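Putative DNA protection protein (Streptomyces coelicolor, PDB 4CYB) is a Dps-family, ferritin-like protein that assembles as a dodecamer, binds ferric iron and probably oxidises and stores iron. Local coordinates at residues L151-N154 against E155-W159. Sequence-based numbering, arbitrary orientation.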
ATOM      1  N   LEU J 151      23.931  19.429  -3.395  1.00 23.96           N
ATOM      2  CA  LEU J 151      23.887  20.439  -4.449  1.00 22.84           C
ATOM      3  C   LEU J 151      22.616  20.382  -5.256  1.00 23.17           C
ATOM      4  O   LEU J 151      21.906  21.385  -5.374  1.00 23.63           O
ATOM      5  CB  LEU J 151      25.106  20.289  -5.366  1.00 27.03           C
ATOM      6  CG  LEU J 151      25.354  21.463  -6.308  1.00 31.07           C
ATOM      7  CD1 LEU J 151      26.097  22.579  -5.563  1.00 33.69           C
ATOM      8  CD2 LEU J 151      26.234  20.983  -7.455  1.00 34.01           C
ATOM      9  N   ARG J 152      22.310  19.217  -5.810  1.00 21.01           N
ATOM     10  CA  ARG J 152      21.144  19.135  -6.636  1.00 20.28           C
ATOM     11  C   ARG J 152      19.836  19.460  -5.903  1.00 21.37           C
ATOM     12  O   ARG J 152      18.928  20.099  -6.473  1.00 20.67           O
ATOM     13  CB  ARG J 152      21.070  17.784  -7.304  1.00 23.41           C
ATOM     14  CG  ARG J 152      22.095  17.754  -8.481  1.00 24.06           C
ATOM     15  CD  ARG J 152      21.961  16.491  -9.292  1.00 26.04           C
ATOM     16  NE  ARG J 152      20.636  16.360  -9.921  1.00 27.13           N
ATOM     17  CZ  ARG J 152      20.190  15.204 -10.428  1.00 28.85           C
ATOM     18  NH1 ARG J 152      20.958  14.129 -10.391  1.00 28.25           N
ATOM     19  NH2 ARG J 152      18.965  15.125 -10.982  1.00 31.35           N
ATOM     20  N   THR J 153      19.715  19.002  -4.658  1.00 22.31           N
ATOM     21  CA  THR J 153      18.502  19.361  -3.907  1.00 21.20           C
ATOM     22  C   THR J 153      18.382  20.844  -3.629  1.00 21.82           C
ATOM     23  O   THR J 153      17.305  21.411  -3.793  1.00 20.50           O
ATOM     24  CB  THR J 153      18.416  18.658  -2.532  1.00 24.21           C
ATOM     25  OG1 THR J 153      18.376  17.265  -2.781  1.00 22.65           O
ATOM     26  CG2 THR J 153      17.156  19.072  -1.792  1.00 25.34           C
ATOM     27  N   ASN J 154      19.466  21.485  -3.179  1.00 20.15           N
ATOM     28  CA  ASN J 154      19.392  22.922  -2.969  1.00 20.76           C
ATOM     29  C   ASN J 154      19.132  23.729  -4.239  1.00 21.07           C
ATOM     30  O   ASN J 154      18.409  24.737  -4.169  1.00 20.60           O
ATOM     31  CB  ASN J 154      20.642  23.403  -2.283  1.00 21.09           C
ATOM     32  CG  ASN J 154      20.596  23.131  -0.798  1.00 19.96           C
ATOM     33  OD1 ASN J 154      19.888  23.853  -0.042  1.00 22.60           O
ATOM     34  ND2 ASN J 154      21.303  22.116  -0.365  1.00 21.20           N
ATOM     35  N   GLU J 155      19.768  23.340  -5.351  1.00 21.46           N
ATOM     36  CA  GLU J 155      19.465  23.985  -6.656  1.00 20.81           C
ATOM     37  C   GLU J 155      17.981  23.938  -7.017  1.00 21.78           C
ATOM     38  O   GLU J 155      17.374  24.985  -7.323  1.00 21.64           O
ATOM     39  CB  GLU J 155      20.354  23.466  -7.800  1.00 25.63           C
ATOM     40  CG  GLU J 155      21.821  23.741  -7.531  1.00 26.01           C
ATOM     41  CD  GLU J 155      22.782  22.985  -8.513  1.00 35.96           C
ATOM     42  OE1 GLU J 155      22.549  21.767  -8.854  1.00 31.75           O
ATOM     43  OE2 GLU J 155      23.810  23.593  -8.931  1.00 32.44           O
ATOM     44  N   LEU J 156      17.381  22.745  -6.942  1.00 21.91           N
ATOM     45  CA  LEU J 156      15.990  22.601  -7.297  1.00 20.29           C
ATOM     46  C   LEU J 156      15.093  23.403  -6.350  1.00 20.50           C
ATOM     47  O   LEU J 156      14.113  24.051  -6.789  1.00 20.87           O
ATOM     48  CB  LEU J 156      15.621  21.101  -7.290  1.00 20.78           C
ATOM     49  CG  LEU J 156      14.191  20.809  -7.839  1.00 25.28           C
ATOM     50  CD1 LEU J 156      14.069  21.008  -9.356  1.00 25.25           C
ATOM     51  CD2 LEU J 156      13.785  19.358  -7.490  1.00 26.56           C
ATOM     52  N   GLN J 157      15.355  23.294  -5.040  1.00 19.98           N
ATOM     53  CA  GLN J 157      14.565  24.049  -4.087  1.00 19.99           C
ATOM     54  C   GLN J 157      14.593  25.583  -4.305  1.00 21.05           C
ATOM     55  O   GLN J 157      13.568  26.263  -4.242  1.00 19.74           O
ATOM     56  CB  GLN J 157      14.987  23.717  -2.640  1.00 20.08           C
ATOM     57  CG  GLN J 157      14.499  22.315  -2.235  1.00 20.47           C
ATOM     58  CD  GLN J 157      14.774  22.028  -0.775  1.00 21.86           C
ATOM     59  OE1 GLN J 157      15.254  22.888  -0.050  1.00 23.43           O
ATOM     60  NE2 GLN J 157      14.452  20.799  -0.322  1.00 22.61           N
ATOM     61  N   ALA J 158      15.777  26.104  -4.607  1.00 22.12           N
ATOM     62  CA  ALA J 158      15.945  27.542  -4.839  1.00 21.82           C
ATOM     63  C   ALA J 158      15.105  27.972  -6.025  1.00 24.61           C
ATOM     64  O   ALA J 158      14.519  29.061  -5.987  1.00 23.05           O
ATOM     65  CB  ALA J 158      17.454  27.862  -5.055  1.00 22.82           C
ATOM     66  N   TRP J 159      15.025  27.124  -7.063  1.00 25.12           N
ATOM     67  CA  TRP J 159      14.139  27.400  -8.206  1.00 25.59           C
ATOM     68  C   TRP J 159      12.683  27.554  -7.801  1.00 25.08           C
ATOM     69  O   TRP J 159      12.045  28.576  -8.092  1.00 23.77           O
ATOM     70  CB  TRP J 159      14.325  26.336  -9.327  1.00 27.03           C
ATOM     71  CG  TRP J 159      13.288  26.431 -10.426  1.00 25.13           C
ATOM     72  CD1 TRP J 159      12.933  27.535 -11.167  1.00 26.75           C
ATOM     73  CD2 TRP J 159      12.405  25.385 -10.861  1.00 23.73           C
ATOM     74  NE1 TRP J 159      11.932  27.230 -12.050  1.00 27.59           N
ATOM     75  CE2 TRP J 159      11.542  25.964 -11.876  1.00 25.64           C
ATOM     76  CE3 TRP J 159      12.226  24.032 -10.501  1.00 26.67           C
ATOM     77  CZ2 TRP J 159      10.566  25.211 -12.547  1.00 26.98           C
ATOM     78  CZ3 TRP J 159      11.237  23.279 -11.195  1.00 25.34           C
ATOM     79  CH2 TRP J 159      10.438  23.861 -12.185  1.00 25.36           C
TER
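L151, R152, T153 and N154 give their carbonyl oxygens to the amides of E155, L156, Q157 and A158, a run of i to i+4 bonds of regular alpha-helix, the straightest being E155 N to L151 O at 2.9 Å and 172°. On this scaffold the side chain of E155 runs back toward the preceding turn. Its CG stands beside its own backbone N (chi1 -61°) and the chain runs extended beyond CG, which brings CG to 3.2 Å from L151 O and lays the carboxylate obliquely across the leucine, CD lying 3.7 Å from L151 CG. L151 CD2 meets the same carboxylate, 3.9 Å from OE2, and L124 of helix 109-136 packs against both residues. R152 and E155 do not pair with each other: NE and OE1 are 5.8 Å apart, and the guanidinium and carboxylate planes are turned by 55°. Both form salt bridges across a subunit interface, E155 OE1 with R78, R152 NH1 with D144 and R152 NH2 with E149, all three partners being of a second subunit. Shortening E155 to an alanine would probably leave that R78 without this carboxylate partner and open a gap beside L151 CG. The segments belong to helix 140-164 of the four-helix bundle of the ferritin-like fold, with one flank facing a neighbouring chain of the dodecamer and another facing the bundle interior. T153 and Q157 run alongside each other in the same direction, the methyl CG2 of T153 3.5 Å from Q157 NE2; T153 OG1 is hydrogen-bonded to E149 O of its own chain. The buried amide of Q157 is satisfied at both atoms: NE2 donates to E67 and to the carbonyl of H64, while OE1 accepts from Q68 and is also hydrogen-bonded to H120. N154 ND2 bonds V150 O one turn back, and Q68 NE2 also reaches N154 OD1, tying successive turns to helix 54-81.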